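Local coordinates for protein NADH-rubredoxin oxidoreductase (Clostridium acetobutylicum, PDB 3KLJ) that catalyses the NADH-dependent reduction of rubredoxin through a bound FAD, the reduced rubredoxin then carrying electrons on to dioxygen-scavenging proteins, at residues 35-40 against 77-82; 11-16 against 103-108; 81-86 against 95-100. All coordinates share one frame; numbering follows the deposited sequence.

Contact 1 (35-40 against 77-82). With FAD (flavin-adenine dinucleotide), chain B.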
loop_
_atom_site.group_PDB
_atom_site.type_symbol
_atom_site.label_atom_id
_atom_site.label_comp_id
_atom_site.label_asym_id
_atom_site.label_seq_id
_atom_site.Cartn_x
_atom_site.Cartn_y
_atom_site.Cartn_z
ATOM N N ILE A 35 22.535 -16.054 0.100
ATOM C CA ILE A 35 21.275 -15.353 0.357
ATOM C C ILE A 35 20.110 -16.334 0.515
ATOM O O ILE A 35 19.876 -17.197 -0.353
ATOM C CB ILE A 35 20.940 -14.376 -0.802
ATOM C CG1 ILE A 35 22.148 -13.499 -1.155
ATOM C CG2 ILE A 35 19.706 -13.527 -0.476
ATOM C CD1 ILE A 35 22.152 -13.056 -2.620
ATOM N N THR A 36 19.371 -16.179 1.611
ATOM C CA THR A 36 18.173 -16.974 1.879
ATOM C C THR A 36 16.970 -16.087 2.162
ATOM O O THR A 36 17.053 -15.158 2.966
ATOM C CB THR A 36 18.394 -17.906 3.082
ATOM O OG1 THR A 36 19.480 -18.778 2.790
ATOM C CG2 THR A 36 17.165 -18.747 3.377
ATOM N N MET A 37 15.856 -16.394 1.506
ATOM C CA MET A 37 14.601 -15.692 1.709
ATOM C C MET A 37 13.584 -16.611 2.359
ATOM O O MET A 37 13.369 -17.736 1.895
ATOM C CB MET A 37 14.034 -15.223 0.373
ATOM C CG MET A 37 14.988 -14.421 -0.487
ATOM S SD MET A 37 14.151 -13.853 -1.984
ATOM C CE MET A 37 13.211 -12.497 -1.268
ATOM N N ILE A 38 12.957 -16.119 3.424
ATOM C CA ILE A 38 11.858 -16.814 4.079
ATOM C C ILE A 38 10.538 -16.189 3.627
ATOM O O ILE A 38 10.394 -14.975 3.696
ATOM C CB ILE A 38 11.971 -16.695 5.620
ATOM C CG1 ILE A 38 13.284 -17.313 6.114
ATOM C CG2 ILE A 38 10.770 -17.350 6.310
ATOM C CD1 ILE A 38 13.737 -16.776 7.465
ATOM N N ASN A 39 9.581 -16.992 3.159
ATOM C CA ASN A 39 8.253 -16.449 2.819
ATOM C C ASN A 39 7.083 -17.271 3.327
ATOM O O ASN A 39 7.038 -18.484 3.123
ATOM C CB ASN A 39 8.108 -16.217 1.315
ATOM C CG ASN A 39 6.965 -15.251 0.968
ATOM O OD1 ASN A 39 6.829 -14.151 1.540
ATOM N ND2 ASN A 39 6.142 -15.664 0.025
ATOM N N SER A 40 6.136 -16.592 3.973
ATOM C CA SER A 40 4.967 -17.231 4.570
ATOM C C SER A 40 3.999 -17.792 3.524
ATOM O O SER A 40 3.292 -18.764 3.799
ATOM C CB SER A 40 4.240 -16.257 5.499
ATOM O OG SER A 40 3.703 -15.165 4.764
ATOM N N ILE A 77 19.804 -17.961 -5.176
ATOM C CA ILE A 77 19.052 -17.444 -4.049
ATOM C C ILE A 77 18.118 -18.535 -3.549
ATOM O O ILE A 77 17.314 -19.074 -4.310
ATOM C CB ILE A 77 18.263 -16.171 -4.429
ATOM C CG1 ILE A 77 19.234 -15.021 -4.728
ATOM C CG2 ILE A 77 17.289 -15.795 -3.315
ATOM C CD1 ILE A 77 18.669 -13.951 -5.663
ATOM N N LYS A 78 18.238 -18.853 -2.267
ATOM C CA LYS A 78 17.434 -19.894 -1.637
ATOM C C LYS A 78 16.145 -19.333 -1.048
ATOM O O LYS A 78 16.167 -18.458 -0.170
ATOM C CB LYS A 78 18.258 -20.614 -0.564
ATOM C CG LYS A 78 19.444 -21.392 -1.138
ATOM C CD LYS A 78 20.535 -21.643 -0.111
ATOM C CE LYS A 78 21.356 -20.381 0.168
ATOM N NZ LYS A 78 22.338 -20.607 1.278
ATOM N N VAL A 79 15.018 -19.831 -1.545
ATOM C CA VAL A 79 13.713 -19.388 -1.064
ATOM C C VAL A 79 13.050 -20.528 -0.301
ATOM O O VAL A 79 12.851 -21.618 -0.843
ATOM C CB VAL A 79 12.797 -18.914 -2.210
ATOM C CG1 VAL A 79 11.478 -18.373 -1.658
ATOM C CG2 VAL A 79 13.494 -17.845 -3.053
ATOM N N ILE A 80 12.745 -20.282 0.971
ATOM C CA ILE A 80 11.967 -21.229 1.763
ATOM C C ILE A 80 10.525 -20.730 1.803
ATOM O O ILE A 80 10.223 -19.730 2.467
ATOM C CB ILE A 80 12.516 -21.395 3.199
ATOM C CG1 ILE A 80 14.047 -21.332 3.207
ATOM C CG2 ILE A 80 12.024 -22.713 3.808
ATOM C CD1 ILE A 80 14.653 -21.176 4.589
ATOM N N THR A 81 9.643 -21.417 1.076
ATOM C CA THR A 81 8.234 -21.014 0.989
ATOM C C THR A 81 7.402 -21.669 2.088
ATOM O O THR A 81 7.828 -22.661 2.693
ATOM C CB THR A 81 7.608 -21.358 -0.387
ATOM O OG1 THR A 81 7.908 -22.719 -0.711
ATOM C CG2 THR A 81 8.146 -20.432 -1.477
ATOM N N SER A 82 6.221 -21.095 2.328
ATOM C CA SER A 82 5.278 -21.542 3.352
ATOM C C SER A 82 5.923 -21.637 4.740
ATOM O O SER A 82 5.566 -22.495 5.549
ATOM C CB SER A 82 4.608 -22.862 2.949
ATOM O OG SER A 82 3.830 -22.702 1.776
HETATM P PA FAD B . 4.549 -7.392 0.986
HETATM O O1A FAD B . 3.376 -7.474 1.925
HETATM O O2A FAD B . 4.135 -7.215 -0.455
HETATM O O5B FAD B . 5.449 -8.701 1.140
HETATM C C5B FAD B . 5.838 -9.170 2.418
HETATM C C4B FAD B . 5.883 -10.698 2.404
HETATM O O4B FAD B . 6.393 -11.174 3.649
HETATM C C3B FAD B . 4.486 -11.292 2.248
HETATM O O3B FAD B . 4.500 -12.243 1.196
HETATM C C2B FAD B . 4.183 -11.948 3.582
HETATM O O2B FAD B . 3.451 -13.146 3.442
HETATM C C1B FAD B . 5.575 -12.227 4.130
HETATM N N9A FAD B . 5.626 -12.311 5.601
HETATM C C8A FAD B . 4.889 -11.595 6.507
HETATM N N7A FAD B . 5.250 -11.978 7.754
HETATM C C5A FAD B . 6.210 -12.921 7.662
HETATM C C6A FAD B . 6.912 -13.645 8.626
HETATM N N6A FAD B . 6.492 -13.658 9.892
HETATM N N1A FAD B . 7.853 -14.572 8.210
HETATM C C2A FAD B . 8.095 -14.779 6.865
HETATM N N3A FAD B . 7.386 -14.065 5.917
HETATM C C4A FAD B . 6.458 -13.143 6.311
HETATM N N1 FAD B . 1.045 0.162 -3.894
HETATM C C2 FAD B . 1.223 1.209 -4.773
HETATM O O2 FAD B . 2.213 1.913 -4.676
HETATM N N3 FAD B . 0.311 1.452 -5.780
HETATM C C4 FAD B . -0.802 0.654 -5.903
HETATM O O4 FAD B . -1.606 0.908 -6.804
HETATM C C4X FAD B . -1.006 -0.406 -5.007
HETATM N N5 FAD B . -2.115 -1.232 -5.115
HETATM C C5X FAD B . -2.304 -2.277 -4.231
HETATM C C6 FAD B . -3.430 -3.103 -4.344
HETATM C C7 FAD B . -3.602 -4.169 -3.445
HETATM C C7M FAD B . -4.807 -5.056 -3.559
HETATM C C8 FAD B . -2.663 -4.396 -2.439
HETATM C C8M FAD B . -2.825 -5.528 -1.456
HETATM C C9 FAD B . -1.551 -3.568 -2.331
HETATM C C9A FAD B . -1.365 -2.511 -3.227
HETATM N N10 FAD B . -0.244 -1.690 -3.117
HETATM C C10 FAD B . -0.066 -0.645 -4.004
HETATM C "C1'" FAD B . 0.752 -1.921 -2.029
HETATM C "C2'" FAD B . 1.965 -2.696 -2.499
HETATM O "O2'" FAD B . 1.548 -3.994 -2.871
HETATM C "C3'" FAD B . 2.933 -2.759 -1.334
HETATM O "O3'" FAD B . 3.419 -1.460 -1.052
HETATM C "C4'" FAD B . 4.122 -3.669 -1.592
HETATM O "O4'" FAD B . 3.684 -4.981 -1.920
HETATM C "C5'" FAD B . 4.954 -3.743 -0.318
HETATM O "O5'" FAD B . 5.931 -4.733 -0.514
HETATM P P FAD B . 6.628 -5.410 0.743
HETATM O O1P FAD B . 7.676 -6.392 0.246
HETATM O O2P FAD B . 7.156 -4.372 1.702
HETATM O O3P FAD B . 5.444 -6.172 1.533
#
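In the Rossmann-type FAD-binding domain, the edge strand 78-80 of the five-stranded parallel sheet pairs here with strand 35-38. Their short axes run 20° apart and approach to 4.6 Å, and T36 with K78, M37 with V79 and I38 with I80 form parallel bridges. Four backbone bonds alternate between the strands: K78 N to I35 O, M37 N to K78 O (2.7 Å), I80 N to M37 O and N39 N to I80 O. All are close to straight, the N-H of M37 making an angle of 171° at its hydrogen.

One face carries T36, I38, K78 and I80. There the T36 methyl CG2, on the branch anti to the backbone N, meets the end of I80 at CD1 (3.7 Å), while T36 OG1 lies 3.6 Å from K78 CE; the lysine NZ continues to a salt bridge with D34. The other face carries M37 and V79, their side chains alongside one another. I77 CG2 packs against M37 CG at 3.9 Å, and Y72 of helix 69-74 touches M37, I77 and V79.

On the C-terminal side, residues 38-40 reach the adenosine of FAD, as expected of the second strand of a Rossmann-type fold. N39 OD1 accepts a hydrogen bond from the backbone N of A17 and lies 3.0 Å from FAD O3B, while I38 CG2 touches the adenine at C2A. The S40 hydroxyl, set between the backbone N and carbonyl carbon (chi1 65°), has OG modelled 2.4 Å from FAD O2B, short enough to leave the exact positions doubtful.

Contact 2 (11-16 against 103-108). With FAD (flavin-adenine dinucleotide), chain B.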
loop_
_atom_site.group_PDB
_atom_site.type_symbol
_atom_site.label_atom_id
_atom_site.label_comp_id
_atom_site.label_asym_id
_atom_site.label_seq_id
_atom_site.Cartn_x
_atom_site.Cartn_y
_atom_site.Cartn_z
ATOM N N LYS A 11 24.520 -16.044 5.124
ATOM C CA LYS A 11 25.079 -14.703 5.284
ATOM C C LYS A 11 23.930 -13.696 5.419
ATOM O O LYS A 11 23.775 -13.042 6.459
ATOM C CB LYS A 11 25.977 -14.333 4.092
ATOM C CG LYS A 11 27.460 -14.719 4.206
ATOM C CD LYS A 11 27.690 -16.216 4.105
ATOM C CE LYS A 11 29.007 -16.533 3.402
ATOM N NZ LYS A 11 30.158 -15.790 3.988
ATOM N N ILE A 12 23.126 -13.591 4.359
ATOM C CA ILE A 12 21.985 -12.673 4.328
ATOM C C ILE A 12 20.671 -13.430 4.440
ATOM O O ILE A 12 20.324 -14.245 3.567
ATOM C CB ILE A 12 21.978 -11.802 3.049
ATOM C CG1 ILE A 12 23.344 -11.123 2.861
ATOM C CG2 ILE A 12 20.817 -10.799 3.083
ATOM C CD1 ILE A 12 23.326 -10.011 1.873
ATOM N N LEU A 13 19.964 -13.160 5.535
ATOM C CA LEU A 13 18.632 -13.688 5.761
ATOM C C LEU A 13 17.615 -12.604 5.451
ATOM O O LEU A 13 17.675 -11.510 6.014
ATOM C CB LEU A 13 18.450 -14.112 7.212
ATOM C CG LEU A 13 17.728 -15.431 7.495
ATOM C CD1 LEU A 13 16.916 -15.370 8.790
ATOM C CD2 LEU A 13 16.883 -15.921 6.323
ATOM N N ILE A 14 16.688 -12.924 4.554
ATOM C CA ILE A 14 15.616 -12.010 4.186
ATOM C C ILE A 14 14.284 -12.550 4.701
ATOM O O ILE A 14 13.814 -13.617 4.273
ATOM C CB ILE A 14 15.590 -11.766 2.660
ATOM C CG1 ILE A 14 16.870 -11.046 2.226
ATOM C CG2 ILE A 14 14.365 -10.952 2.247
ATOM C CD1 ILE A 14 17.038 -10.953 0.734
ATOM N N LEU A 15 13.691 -11.803 5.626
ATOM C CA LEU A 15 12.445 -12.176 6.271
ATOM C C LEU A 15 11.256 -11.549 5.537
ATOM O O LEU A 15 10.938 -10.365 5.729
ATOM C CB LEU A 15 12.493 -11.750 7.744
ATOM C CG LEU A 15 11.633 -12.477 8.775
ATOM C CD1 LEU A 15 12.096 -12.150 10.223
ATOM C CD2 LEU A 15 10.146 -12.152 8.584
ATOM N N GLY A 16 10.616 -12.358 4.694
ATOM C CA GLY A 16 9.512 -11.939 3.844
ATOM C C GLY A 16 9.938 -11.868 2.386
ATOM O O GLY A 16 10.964 -11.262 2.064
ATOM N N ILE A 103 17.183 -20.510 12.115
ATOM C CA ILE A 103 18.147 -20.134 11.081
ATOM C C ILE A 103 19.107 -19.058 11.585
ATOM O O ILE A 103 18.676 -18.011 12.073
ATOM C CB ILE A 103 17.443 -19.681 9.769
ATOM C CG1 ILE A 103 16.860 -20.895 9.031
ATOM C CG2 ILE A 103 18.418 -18.931 8.848
ATOM C CD1 ILE A 103 15.715 -20.565 8.107
ATOM N N LYS A 104 20.404 -19.332 11.464
ATOM C CA LYS A 104 21.441 -18.366 11.809
ATOM C C LYS A 104 21.753 -17.454 10.628
ATOM O O LYS A 104 21.811 -17.906 9.483
ATOM C CB LYS A 104 22.713 -19.073 12.309
ATOM C CG LYS A 104 23.782 -18.124 12.873
ATOM C CD LYS A 104 24.534 -18.717 14.066
ATOM C CE LYS A 104 25.519 -19.808 13.657
ATOM N NZ LYS A 104 26.318 -20.318 14.817
ATOM N N TYR A 105 21.945 -16.172 10.918
ATOM C CA TYR A 105 22.280 -15.182 9.902
ATOM C C TYR A 105 23.512 -14.390 10.310
ATOM O O TYR A 105 23.865 -14.365 11.482
ATOM C CB TYR A 105 21.100 -14.220 9.687
ATOM C CG TYR A 105 20.738 -13.375 10.898
ATOM C CD1 TYR A 105 21.434 -12.195 11.179
ATOM C CD2 TYR A 105 19.699 -13.749 11.756
ATOM C CE1 TYR A 105 21.116 -11.414 12.279
ATOM C CE2 TYR A 105 19.368 -12.968 12.862
ATOM C CZ TYR A 105 20.084 -11.801 13.113
ATOM O OH TYR A 105 19.787 -11.015 14.200
ATOM N N GLU A 106 24.144 -13.725 9.344
ATOM C CA GLU A 106 25.150 -12.704 9.645
ATOM C C GLU A 106 24.460 -11.334 9.569
ATOM O O GLU A 106 24.689 -10.460 10.406
ATOM C CB GLU A 106 26.334 -12.776 8.677
ATOM C CG GLU A 106 27.003 -14.150 8.583
ATOM C CD GLU A 106 28.297 -14.133 7.768
ATOM O OE1 GLU A 106 28.717 -13.035 7.336
ATOM O OE2 GLU A 106 28.896 -15.218 7.562
ATOM N N LYS A 107 23.621 -11.161 8.551
ATOM C CA LYS A 107 22.751 -9.990 8.441
ATOM C C LYS A 107 21.299 -10.384 8.195
ATOM O O LYS A 107 21.020 -11.327 7.445
ATOM C CB LYS A 107 23.231 -9.057 7.333
ATOM C CG LYS A 107 24.124 -7.950 7.840
ATOM C CD LYS A 107 25.550 -8.143 7.470
ATOM C CE LYS A 107 26.340 -6.931 7.929
ATOM N NZ LYS A 107 27.764 -7.057 7.534
ATOM N N LEU A 108 20.386 -9.657 8.842
ATOM C CA LEU A 108 18.959 -9.905 8.734
ATOM C C LEU A 108 18.263 -8.706 8.100
ATOM O O LEU A 108 18.413 -7.569 8.562
ATOM C CB LEU A 108 18.353 -10.200 10.120
ATOM C CG LEU A 108 16.844 -10.491 10.197
ATOM C CD1 LEU A 108 16.480 -11.775 9.450
ATOM C CD2 LEU A 108 16.332 -10.554 11.631
HETATM P PA FAD B . 4.549 -7.392 0.986
HETATM O O1A FAD B . 3.376 -7.474 1.925
HETATM O O2A FAD B . 4.135 -7.215 -0.455
HETATM O O5B FAD B . 5.449 -8.701 1.140
HETATM C C5B FAD B . 5.838 -9.170 2.418
HETATM C C4B FAD B . 5.883 -10.698 2.404
HETATM O O4B FAD B . 6.393 -11.174 3.649
HETATM C C3B FAD B . 4.486 -11.292 2.248
HETATM O O3B FAD B . 4.500 -12.243 1.196
HETATM C C2B FAD B . 4.183 -11.948 3.582
HETATM O O2B FAD B . 3.451 -13.146 3.442
HETATM C C1B FAD B . 5.575 -12.227 4.130
HETATM N N9A FAD B . 5.626 -12.311 5.601
HETATM C C8A FAD B . 4.889 -11.595 6.507
HETATM N N7A FAD B . 5.250 -11.978 7.754
HETATM C C5A FAD B . 6.210 -12.921 7.662
HETATM C C6A FAD B . 6.912 -13.645 8.626
HETATM N N6A FAD B . 6.492 -13.658 9.892
HETATM N N1A FAD B . 7.853 -14.572 8.210
HETATM C C2A FAD B . 8.095 -14.779 6.865
HETATM N N3A FAD B . 7.386 -14.065 5.917
HETATM C C4A FAD B . 6.458 -13.143 6.311
HETATM N N1 FAD B . 1.045 0.162 -3.894
HETATM C C2 FAD B . 1.223 1.209 -4.773
HETATM O O2 FAD B . 2.213 1.913 -4.676
HETATM N N3 FAD B . 0.311 1.452 -5.780
HETATM C C4 FAD B . -0.802 0.654 -5.903
HETATM O O4 FAD B . -1.606 0.908 -6.804
HETATM C C4X FAD B . -1.006 -0.406 -5.007
HETATM N N5 FAD B . -2.115 -1.232 -5.115
HETATM C C5X FAD B . -2.304 -2.277 -4.231
HETATM C C6 FAD B . -3.430 -3.103 -4.344
HETATM C C7 FAD B . -3.602 -4.169 -3.445
HETATM C C7M FAD B . -4.807 -5.056 -3.559
HETATM C C8 FAD B . -2.663 -4.396 -2.439
HETATM C C8M FAD B . -2.825 -5.528 -1.456
HETATM C C9 FAD B . -1.551 -3.568 -2.331
HETATM C C9A FAD B . -1.365 -2.511 -3.227
HETATM N N10 FAD B . -0.244 -1.690 -3.117
HETATM C C10 FAD B . -0.066 -0.645 -4.004
HETATM C "C1'" FAD B . 0.752 -1.921 -2.029
HETATM C "C2'" FAD B . 1.965 -2.696 -2.499
HETATM O "O2'" FAD B . 1.548 -3.994 -2.871
HETATM C "C3'" FAD B . 2.933 -2.759 -1.334
HETATM O "O3'" FAD B . 3.419 -1.460 -1.052
HETATM C "C4'" FAD B . 4.122 -3.669 -1.592
HETATM O "O4'" FAD B . 3.684 -4.981 -1.920
HETATM C "C5'" FAD B . 4.954 -3.743 -0.318
HETATM O "O5'" FAD B . 5.931 -4.733 -0.514
HETATM P P FAD B . 6.628 -5.410 0.743
HETATM O O1P FAD B . 7.676 -6.392 0.246
HETATM O O2P FAD B . 7.156 -4.372 1.702
HETATM O O3P FAD B . 5.444 -6.172 1.533
#
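K11 and L13 bond through their backbones to E106 and K107, joining strands 12-15 and 107-110, first and fourth of the Rossmann-type parallel sheet. K11 O receives two N-H groups: K107 N at 2.8 Å and nearly straight (171°), and E106 N, more bent (143°). L13 N returns a bond to K107 O, so I12 pairs with K107 and L13 with L108.

Apolar contact centres on L13. Its CB meets Y105 CB at 3.6 Å, and I103 crosses it at about a right angle, CG2 against CG. L108 CG lies trans to its backbone N (chi1 180°), carrying CD1 to 3.7 Å from L13 CD1, while L108 CB sits over the Y105 ring centre.

K11 NZ and E106 OE2 make at most a long, doubtful salt bridge (3.8 Å), as K11 has two conformers.

L15 CD2 meets FAD N1A; G16 CA, opening a probable GxGxxG turn, lies 3.2 Å from FAD O4B. Strand 35-38 lies on the other edge, helix 19-28 packs on I12 and I14, and strand 94-97 touches L13.

Contact 3 (81-86 against 95-100). With FAD (flavin-adenine dinucleotide), chain B.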
loop_
_atom_site.group_PDB
_atom_site.type_symbol
_atom_site.label_atom_id
_atom_site.label_comp_id
_atom_site.label_asym_id
_atom_site.label_seq_id
_atom_site.Cartn_x
_atom_site.Cartn_y
_atom_site.Cartn_z
ATOM N N THR A 81 9.643 -21.417 1.076
ATOM C CA THR A 81 8.234 -21.014 0.989
ATOM C C THR A 81 7.402 -21.669 2.088
ATOM O O THR A 81 7.828 -22.661 2.693
ATOM C CB THR A 81 7.608 -21.358 -0.387
ATOM O OG1 THR A 81 7.908 -22.719 -0.711
ATOM C CG2 THR A 81 8.146 -20.432 -1.477
ATOM N N SER A 82 6.221 -21.095 2.328
ATOM C CA SER A 82 5.278 -21.542 3.352
ATOM C C SER A 82 5.923 -21.637 4.740
ATOM O O SER A 82 5.566 -22.495 5.549
ATOM C CB SER A 82 4.608 -22.862 2.949
ATOM O OG SER A 82 3.830 -22.702 1.776
ATOM N N GLU A 83 6.874 -20.745 4.999
ATOM C CA GLU A 83 7.552 -20.693 6.286
ATOM C C GLU A 83 7.454 -19.292 6.894
ATOM O O GLU A 83 7.595 -18.279 6.201
ATOM C CB GLU A 83 9.004 -21.151 6.154
ATOM C CG GLU A 83 9.576 -21.759 7.437
ATOM C CD GLU A 83 8.831 -23.002 7.903
ATOM O OE1 GLU A 83 8.175 -22.932 8.966
ATOM O OE2 GLU A 83 8.894 -24.041 7.210
ATOM N N PHE A 84 7.196 -19.262 8.195
ATOM C CA PHE A 84 6.812 -18.061 8.918
ATOM C C PHE A 84 7.755 -17.871 10.105
ATOM O O PHE A 84 7.867 -18.751 10.959
ATOM C CB PHE A 84 5.354 -18.228 9.385
ATOM C CG PHE A 84 4.765 -17.015 10.058
ATOM C CD1 PHE A 84 4.127 -16.024 9.307
ATOM C CD2 PHE A 84 4.802 -16.881 11.447
ATOM C CE1 PHE A 84 3.561 -14.900 9.926
ATOM C CE2 PHE A 84 4.241 -15.754 12.076
ATOM C CZ PHE A 84 3.619 -14.769 11.315
ATOM N N ALA A 85 8.448 -16.732 10.143
ATOM C CA ALA A 85 9.281 -16.368 11.290
ATOM C C ALA A 85 8.385 -15.905 12.430
ATOM O O ALA A 85 7.458 -15.121 12.216
ATOM C CB ALA A 85 10.270 -15.282 10.915
ATOM N N THR A 86 8.650 -16.417 13.629
ATOM C CA THR A 86 7.867 -16.079 14.816
ATOM C C THR A 86 8.694 -15.314 15.841
ATOM O O THR A 86 8.135 -14.574 16.646
ATOM C CB THR A 86 7.283 -17.337 15.524
ATOM O OG1 THR A 86 8.312 -18.317 15.678
ATOM C CG2 THR A 86 6.128 -17.936 14.724
ATOM N N VAL A 95 16.891 -16.695 13.909
ATOM C CA VAL A 95 15.479 -16.466 13.662
ATOM C C VAL A 95 14.732 -17.783 13.859
ATOM O O VAL A 95 15.131 -18.820 13.322
ATOM C CB VAL A 95 15.247 -15.875 12.246
ATOM C CG1 VAL A 95 13.773 -15.901 11.868
ATOM C CG2 VAL A 95 15.789 -14.444 12.182
ATOM N N THR A 96 13.665 -17.745 14.653
ATOM C CA THR A 96 12.865 -18.941 14.914
ATOM C C THR A 96 11.614 -18.927 14.054
ATOM O O THR A 96 10.866 -17.943 14.036
ATOM C CB THR A 96 12.463 -19.057 16.395
ATOM O OG1 THR A 96 13.634 -18.978 17.214
ATOM C CG2 THR A 96 11.765 -20.378 16.662
ATOM N N LEU A 97 11.404 -20.030 13.348
ATOM C CA LEU A 97 10.235 -20.212 12.508
ATOM C C LEU A 97 9.094 -20.897 13.259
ATOM O O LEU A 97 9.272 -21.384 14.386
ATOM C CB LEU A 97 10.606 -21.011 11.252
ATOM C CG LEU A 97 11.779 -20.470 10.426
ATOM C CD1 LEU A 97 12.342 -21.543 9.500
ATOM C CD2 LEU A 97 11.389 -19.216 9.644
ATOM N N LYS A 98 7.926 -20.928 12.619
ATOM C CA LYS A 98 6.728 -21.577 13.150
ATOM C C LYS A 98 6.970 -23.063 13.466
ATOM O O LYS A 98 6.563 -23.552 14.523
ATOM C CB LYS A 98 5.555 -21.404 12.170
ATOM C CG LYS A 98 4.209 -21.915 12.692
ATOM C CD LYS A 98 3.630 -20.989 13.758
ATOM C CE LYS A 98 2.558 -21.692 14.568
ATOM N NZ LYS A 98 1.847 -20.745 15.466
ATOM N N SER A 99 7.655 -23.758 12.557
ATOM C CA SER A 99 8.016 -25.175 12.732
ATOM C C SER A 99 8.885 -25.463 13.963
ATOM O O SER A 99 8.948 -26.605 14.429
ATOM C CB SER A 99 8.696 -25.718 11.467
ATOM O OG SER A 99 9.727 -24.853 11.006
ATOM N N GLY A 100 9.540 -24.430 14.489
ATOM C CA GLY A 100 10.469 -24.575 15.614
ATOM C C GLY A 100 11.913 -24.602 15.141
ATOM O O GLY A 100 12.844 -24.519 15.940
HETATM P PA FAD B . 4.549 -7.392 0.986
HETATM O O1A FAD B . 3.376 -7.474 1.925
HETATM O O2A FAD B . 4.135 -7.215 -0.455
HETATM O O5B FAD B . 5.449 -8.701 1.140
HETATM C C5B FAD B . 5.838 -9.170 2.418
HETATM C C4B FAD B . 5.883 -10.698 2.404
HETATM O O4B FAD B . 6.393 -11.174 3.649
HETATM C C3B FAD B . 4.486 -11.292 2.248
HETATM O O3B FAD B . 4.500 -12.243 1.196
HETATM C C2B FAD B . 4.183 -11.948 3.582
HETATM O O2B FAD B . 3.451 -13.146 3.442
HETATM C C1B FAD B . 5.575 -12.227 4.130
HETATM N N9A FAD B . 5.626 -12.311 5.601
HETATM C C8A FAD B . 4.889 -11.595 6.507
HETATM N N7A FAD B . 5.250 -11.978 7.754
HETATM C C5A FAD B . 6.210 -12.921 7.662
HETATM C C6A FAD B . 6.912 -13.645 8.626
HETATM N N6A FAD B . 6.492 -13.658 9.892
HETATM N N1A FAD B . 7.853 -14.572 8.210
HETATM C C2A FAD B . 8.095 -14.779 6.865
HETATM N N3A FAD B . 7.386 -14.065 5.917
HETATM C C4A FAD B . 6.458 -13.143 6.311
HETATM N N1 FAD B . 1.045 0.162 -3.894
HETATM C C2 FAD B . 1.223 1.209 -4.773
HETATM O O2 FAD B . 2.213 1.913 -4.676
HETATM N N3 FAD B . 0.311 1.452 -5.780
HETATM C C4 FAD B . -0.802 0.654 -5.903
HETATM O O4 FAD B . -1.606 0.908 -6.804
HETATM C C4X FAD B . -1.006 -0.406 -5.007
HETATM N N5 FAD B . -2.115 -1.232 -5.115
HETATM C C5X FAD B . -2.304 -2.277 -4.231
HETATM C C6 FAD B . -3.430 -3.103 -4.344
HETATM C C7 FAD B . -3.602 -4.169 -3.445
HETATM C C7M FAD B . -4.807 -5.056 -3.559
HETATM C C8 FAD B . -2.663 -4.396 -2.439
HETATM C C8M FAD B . -2.825 -5.528 -1.456
HETATM C C9 FAD B . -1.551 -3.568 -2.331
HETATM C C9A FAD B . -1.365 -2.511 -3.227
HETATM N N10 FAD B . -0.244 -1.690 -3.117
HETATM C C10 FAD B . -0.066 -0.645 -4.004
HETATM C "C1'" FAD B . 0.752 -1.921 -2.029
HETATM C "C2'" FAD B . 1.965 -2.696 -2.499
HETATM O "O2'" FAD B . 1.548 -3.994 -2.871
HETATM C "C3'" FAD B . 2.933 -2.759 -1.334
HETATM O "O3'" FAD B . 3.419 -1.460 -1.052
HETATM C "C4'" FAD B . 4.122 -3.669 -1.592
HETATM O "O4'" FAD B . 3.684 -4.981 -1.920
HETATM C "C5'" FAD B . 4.954 -3.743 -0.318
HETATM O "O5'" FAD B . 5.931 -4.733 -0.514
HETATM P P FAD B . 6.628 -5.410 0.743
HETATM O O1P FAD B . 7.676 -6.392 0.246
HETATM O O2P FAD B . 7.156 -4.372 1.702
HETATM O O3P FAD B . 5.444 -6.172 1.533
#
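An antiparallel hairpin contact joins A85 and L97, a non-hydrogen-bonded pair at the start of strand 85-89 and the end of strand 94-97, with 4.1 Å between their CA atoms. Hydrogen bonds flank the pair. T86 N reaches T96 O at 2.7 Å and 170°; T86 OG1 bonds to the same oxygen from above the carbonyl plane, its chi1 of 48° placing the hydroxyl between backbone N and carbonyl carbon. On the other side, K98 N donates to F84 O.

These strands belong to the three-stranded antiparallel sheet of the FAD-binding domain, and their end carries the adenine site. A85 grips the base with its backbone: A85 N donates to FAD N1A (3.0 Å) and A85 O accepts from FAD N6A (2.9 Å), a two-point match to the Watson-Crick edge of adenine. FAD N6A also stands 3.2 Å above the plane of the F84 ring, displaced toward its rim, while T86 CG2 lies at the ring's edge in plane.

Side chains add apolar contact: A85 CB touches V95 CG1, and E83 crosses L97 at about a right angle, CG against CD1 at 3.5 Å. A type I turn from L97 to G100 presents S99, whose OG makes a weak hydrogen bond to E83 OE1 (3.2 Å).

How the contacts relate
All three contacts lie in the FAD-binding domain. The centre of contact 1 is about 10 Å from that of contact 2 and from that of contact 3; the centres of contacts 2 and 3 are about 13 Å apart. Contacts 1 and 2 share the parallel sheet, where neighbouring strands 35-38 and 12-15 join them through probable backbone bonds between T36 or I38 and I14. Along the chain, contact 2 closes the longest loop, enclosing contact 1 and then contact 3, which begins at the T81-S82 end of contact 1. Strands 94-97 and 102-104 connect contacts 3 and 2 in the antiparallel sheet. Together they line part of the adenosine end of the FAD site.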